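PDB 4FYE: SidF, inhibitor of growth family, member 3 from Legionella pneumophila subsp. pneumophila, which probably removes a phosphate from phosphoinositide lipids, acting as a phosphatidylinositol phosphate phosphatase. Local coordinates for residues P69-Q73 / I120-K126; A127-K133 / A728-F733. The protein carries 1 engineered substitution. All coordinates share one frame; numbering follows the deposited sequence.

Contact 1. Residues P69-Q73 / I120-K126; sequences PDVIQ and IPSDKAK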
# COMPACT_ATOMS: atom_id res chain seq x y z
N PRO A 69 -16.93 -3.04 -15.51
CA PRO A 69 -16.51 -4.43 -15.96
C PRO A 69 -17.21 -4.86 -17.19
O PRO A 69 -18.41 -4.62 -17.36
CB PRO A 69 -17.00 -5.35 -14.87
CG PRO A 69 -17.33 -4.44 -13.73
CD PRO A 69 -17.63 -3.07 -14.23
N ASP A 70 -16.48 -5.55 -18.04
CA ASP A 70 -17.06 -6.10 -19.23
C ASP A 70 -16.61 -7.56 -19.36
O ASP A 70 -15.40 -7.80 -19.51
CB ASP A 70 -16.55 -5.27 -20.41
CG ASP A 70 -17.09 -5.80 -21.77
OD1 ASP A 70 -17.29 -7.04 -21.91
OD2 ASP A 70 -17.30 -5.00 -22.70
N VAL A 71 -17.52 -8.54 -19.30
CA VAL A 71 -17.03 -9.95 -19.21
C VAL A 71 -16.33 -10.51 -20.46
O VAL A 71 -15.39 -11.29 -20.38
CB VAL A 71 -18.04 -10.98 -18.68
CG1 VAL A 71 -18.40 -10.66 -17.25
CG2 VAL A 71 -19.28 -11.05 -19.52
N ILE A 72 -16.75 -10.05 -21.62
CA ILE A 72 -15.94 -10.32 -22.82
C ILE A 72 -14.47 -9.91 -22.73
O ILE A 72 -13.58 -10.72 -23.00
CB ILE A 72 -16.57 -9.76 -24.07
CG1 ILE A 72 -17.96 -10.38 -24.19
CG2 ILE A 72 -15.73 -10.16 -25.32
CD1 ILE A 72 -18.76 -9.78 -25.34
N GLN A 73 -14.22 -8.66 -22.33
CA GLN A 73 -12.87 -8.16 -22.17
C GLN A 73 -12.11 -8.95 -21.13
O GLN A 73 -10.97 -9.29 -21.38
CB GLN A 73 -12.83 -6.67 -21.86
CG GLN A 73 -13.48 -5.81 -22.92
CD GLN A 73 -12.77 -5.95 -24.24
OE1 GLN A 73 -11.55 -5.76 -24.30
NE2 GLN A 73 -13.52 -6.31 -25.29
N ILE A 120 -22.29 -14.49 -25.90
CA ILE A 120 -22.52 -13.40 -24.97
C ILE A 120 -22.87 -12.16 -25.78
O ILE A 120 -22.00 -11.62 -26.50
CB ILE A 120 -21.29 -13.14 -24.07
CG1 ILE A 120 -20.73 -14.44 -23.45
CG2 ILE A 120 -21.67 -12.17 -22.96
CD1 ILE A 120 -21.77 -15.35 -22.80
N PRO A 121 -24.14 -11.70 -25.68
CA PRO A 121 -24.48 -10.41 -26.36
C PRO A 121 -23.79 -9.27 -25.68
O PRO A 121 -23.72 -9.25 -24.46
CB PRO A 121 -26.01 -10.30 -26.25
CG PRO A 121 -26.42 -11.32 -25.18
CD PRO A 121 -25.36 -12.41 -25.21
N SER A 122 -23.26 -8.36 -26.49
CA SER A 122 -22.45 -7.24 -26.08
C SER A 122 -23.05 -6.39 -24.98
O SER A 122 -22.34 -5.97 -24.07
CB SER A 122 -22.18 -6.38 -27.29
OG SER A 122 -20.97 -6.82 -27.85
N ASP A 123 -24.34 -6.18 -25.06
CA ASP A 123 -25.00 -5.28 -24.16
C ASP A 123 -25.45 -5.95 -22.88
O ASP A 123 -25.78 -5.25 -21.93
CB ASP A 123 -26.17 -4.57 -24.86
CG ASP A 123 -25.71 -3.29 -25.59
OD1 ASP A 123 -24.78 -2.60 -25.09
OD2 ASP A 123 -26.28 -2.98 -26.66
N LYS A 124 -25.42 -7.28 -22.81
CA LYS A 124 -25.59 -7.84 -21.49
C LYS A 124 -24.22 -8.10 -20.86
O LYS A 124 -24.13 -8.52 -19.73
CB LYS A 124 -26.43 -9.09 -21.49
CG LYS A 124 -27.85 -8.99 -22.07
CD LYS A 124 -28.43 -10.41 -22.02
CE LYS A 124 -29.80 -10.57 -22.68
NZ LYS A 124 -30.79 -9.66 -22.04
N ALA A 125 -23.15 -7.83 -21.59
CA ALA A 125 -21.81 -8.18 -21.09
C ALA A 125 -21.30 -7.18 -20.10
O ALA A 125 -20.32 -7.43 -19.45
CB ALA A 125 -20.84 -8.27 -22.26
N LYS A 126 -21.92 -6.02 -19.99
CA LYS A 126 -21.29 -4.94 -19.20
C LYS A 126 -22.00 -4.76 -17.90
O LYS A 126 -23.22 -4.87 -17.84
CB LYS A 126 -21.22 -3.60 -19.97
CG LYS A 126 -20.56 -3.68 -21.35
CD LYS A 126 -20.31 -2.27 -21.92
CE LYS A 126 -20.86 -2.16 -23.34
NZ LYS A 126 -21.13 -0.76 -23.82

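Contact 2. Residues A127-K133 / A728-F733; sequences ADLFSSK and ADNGLF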
# COMPACT_ATOMS: atom_id res chain seq x y z
N ALA A 127 -21.26 -4.48 -16.84
CA ALA A 127 -21.88 -4.24 -15.55
C ALA A 127 -21.99 -2.75 -15.38
O ALA A 127 -21.32 -2.01 -16.07
CB ALA A 127 -21.04 -4.83 -14.43
N ASP A 128 -22.86 -2.32 -14.48
CA ASP A 128 -22.84 -0.97 -13.97
C ASP A 128 -22.57 -1.05 -12.47
O ASP A 128 -23.38 -1.63 -11.69
CB ASP A 128 -24.14 -0.27 -14.25
CG ASP A 128 -24.18 1.17 -13.62
OD1 ASP A 128 -23.10 1.74 -13.23
OD2 ASP A 128 -25.30 1.75 -13.52
N LEU A 129 -21.42 -0.54 -12.08
CA LEU A 129 -20.93 -0.56 -10.70
C LEU A 129 -21.68 0.41 -9.80
O LEU A 129 -21.59 0.27 -8.57
CB LEU A 129 -19.49 -0.09 -10.64
CG LEU A 129 -18.36 -1.07 -11.03
CD1 LEU A 129 -17.03 -0.47 -10.65
CD2 LEU A 129 -18.48 -2.46 -10.45
N PHE A 130 -22.46 1.33 -10.36
CA PHE A 130 -22.91 2.43 -9.51
C PHE A 130 -24.38 2.39 -9.40
O PHE A 130 -25.01 3.35 -9.16
CB PHE A 130 -22.47 3.75 -10.07
CG PHE A 130 -20.99 3.80 -10.25
CD1 PHE A 130 -20.13 3.59 -9.13
CD2 PHE A 130 -20.43 3.97 -11.53
CE1 PHE A 130 -18.76 3.57 -9.30
CE2 PHE A 130 -19.05 3.96 -11.69
CZ PHE A 130 -18.22 3.77 -10.56
N SER A 131 -24.87 1.20 -9.52
CA SER A 131 -26.25 0.90 -9.50
C SER A 131 -26.38 -0.38 -8.69
O SER A 131 -25.39 -1.13 -8.47
CB SER A 131 -26.51 0.46 -10.96
OG SER A 131 -27.81 0.66 -11.15
N SER A 132 -27.60 -0.78 -8.42
CA SER A 132 -27.79 -2.02 -7.68
C SER A 132 -27.40 -3.33 -8.40
O SER A 132 -27.71 -3.52 -9.57
CB SER A 132 -29.22 -2.09 -7.18
OG SER A 132 -29.51 -3.43 -6.95
N LYS A 133 -26.81 -4.29 -7.69
CA LYS A 133 -26.32 -5.49 -8.36
C LYS A 133 -27.55 -6.26 -8.70
O LYS A 133 -27.52 -7.30 -9.44
CB LYS A 133 -25.55 -6.39 -7.43
CG LYS A 133 -24.38 -5.83 -6.64
CD LYS A 133 -23.83 -7.01 -5.85
CE LYS A 133 -24.71 -7.25 -4.63
NZ LYS A 133 -23.99 -6.82 -3.40
N ALA A 728 -19.16 4.00 -3.33
CA ALA A 728 -19.91 4.35 -4.53
C ALA A 728 -20.26 3.10 -5.33
O ALA A 728 -21.36 2.98 -5.87
CB ALA A 728 -19.11 5.29 -5.38
N ASP A 729 -19.36 2.13 -5.37
CA ASP A 729 -19.57 0.98 -6.26
C ASP A 729 -20.24 -0.23 -5.52
O ASP A 729 -20.35 -0.27 -4.31
CB ASP A 729 -18.27 0.53 -6.86
CG ASP A 729 -17.44 -0.22 -5.87
OD1 ASP A 729 -16.92 0.47 -4.96
OD2 ASP A 729 -17.38 -1.49 -5.89
N ASN A 730 -20.67 -1.23 -6.26
CA ASN A 730 -21.47 -2.25 -5.69
C ASN A 730 -20.71 -3.62 -5.63
O ASN A 730 -21.34 -4.66 -5.47
CB ASN A 730 -22.69 -2.38 -6.55
CG ASN A 730 -22.39 -2.82 -8.03
OD1 ASN A 730 -21.29 -3.22 -8.38
ND2 ASN A 730 -23.42 -2.80 -8.88
N GLY A 731 -19.38 -3.59 -5.81
CA GLY A 731 -18.49 -4.75 -5.66
C GLY A 731 -18.43 -5.67 -6.86
O GLY A 731 -17.74 -6.68 -6.81
N LEU A 732 -19.12 -5.39 -7.96
CA LEU A 732 -19.12 -6.34 -9.09
C LEU A 732 -17.76 -6.73 -9.70
O LEU A 732 -17.62 -7.80 -10.35
CB LEU A 732 -20.08 -5.91 -10.20
CG LEU A 732 -21.55 -6.19 -9.84
CD1 LEU A 732 -22.45 -5.76 -11.00
CD2 LEU A 732 -21.73 -7.67 -9.52
N PHE A 733 -16.76 -5.85 -9.58
CA PHE A 733 -15.40 -6.24 -9.90
C PHE A 733 -14.95 -7.47 -9.11
O PHE A 733 -14.09 -8.21 -9.61
CB PHE A 733 -14.38 -5.07 -9.86
CG PHE A 733 -14.19 -4.40 -11.21
CD1 PHE A 733 -13.82 -5.15 -12.31
CD2 PHE A 733 -14.36 -3.03 -11.38
CE1 PHE A 733 -13.62 -4.57 -13.57
CE2 PHE A 733 -14.16 -2.43 -12.63
CZ PHE A 733 -13.80 -3.20 -13.73

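Contact 1. Residues P69-Q73 / I120-K126
Asp70 and Lys126 form a single beta bridge, their CA atoms 4.4 Å apart, and Val71 N donates to Ala125 O at 3.0 Å. That bond is close to straight, with an angle of 165° at the hydrogen. Asp70 CA makes a CA-H...O contact to the same Ala125 O, and Lys126 CA makes another to Pro69 O.

The apolar part gathers round the methyl of Ala125. Ile72 brings its CD1 to within 4.0 Å of Ala125 CB, and Ile72 CD1 lies 3.9 Å from Ile120 O. The extended second torsion (chi2 174°) carries CD1 out to these two partners. Ile72 CG1 also rests near Ile120 CG2. Val71 presents CG2 to both Ile120 CG2 and Ala125 CB. Phe141 and Leu145 of helix 136-163 also pack on Val71.

Asp70 sits on the polar side. Asp70 OD1 is 3.8 Å from Ala125 CB and accepts a weak bond from Gln73 N, 3.5 Å long. Asp70 OD2 meets the aliphatic part of Lys126 at CG, also 3.8 Å away. The lysine chain bends further out, leaving Lys126 NZ 5.8 Å from Asp70 OD2. This is too far for a salt bridge, so any attraction between the opposite charges is probably weak.

Asp70 is thus the N-cap of helix 71-92. The arrangement is a capped helix start bridged to the loop that follows helix 98-119, within a helical part of the fold.

Contact 2. Residues A127-K133 / A728-F733
Two loops without regular secondary structure meet here, closest at Phe130 and Asp729, whose CA atoms are 4.9 Å apart. Leu129 O receives a CA-H...O contact from Asp729 CA at 3.1 Å.

Asn730 carries the polar side with its amide. Asn730 ND2 donates to Ser131 O at 2.6 Å, nearly along the C=O axis; Ser131 O lies 22° out of the Asn730 amide plane. A second, weak bond runs from ND2 to Asp128 O. The other end of the amide, Asn730 OD1, accepts from Leu732 N at 3.1 Å. The amide is thereby held at both ends, which restrains its rotation. With CG between the backbone N and the carbonyl carbon (chi1 63°) and a small chi2 of 10°, OD1 can meet Leu732 N.

Leu129 splits its two methyls. CD2 touches Asn730 OD1 and Leu732 CB, while Leu129 CD1 lies 3.8 Å from Phe733 CD2. Leu732 also reaches Ala127 CB with its CD1. Phe130 sets its ring edge against Ala728 O, 3.5 Å from CD1, and its CE1 approaches Asp729 CB. Lys133 runs alongside Asn730 in the opposite direction, its CD 3.4 Å from Asn730 O.

Asp729 OD1 makes a salt bridge with Arg655, and OD2 accepts from Gly731 N. Asp128, Asp729 and Asn730 each close an Asx turn. The contact packs two irregular loops shaped by Asx turns, joining the approach to helix 136-163 to the approach to helix 733-741.

From the N terminus, the chain enters contact 1 at the start of helix 71-92. It then runs through helices 71-92 and 98-119 before returning at 120-126, so contact 1 closes a local, almost wholly helical loop. The same connection continues directly into 127-133, where contact 2 opens. That contact closes only after nearly 600 residues, which include the four-stranded sheet and the last four strands of the six-stranded one. The two are in series, neither nested nor crossed. Their centres are 14 Å apart, and Pro69 joins them: its O probably bonds to Ala127 N, and its ring packs on Leu129. Together they tie the start of helix 71-92 and the loop after helix 98-119 to the loop before helix 733-741.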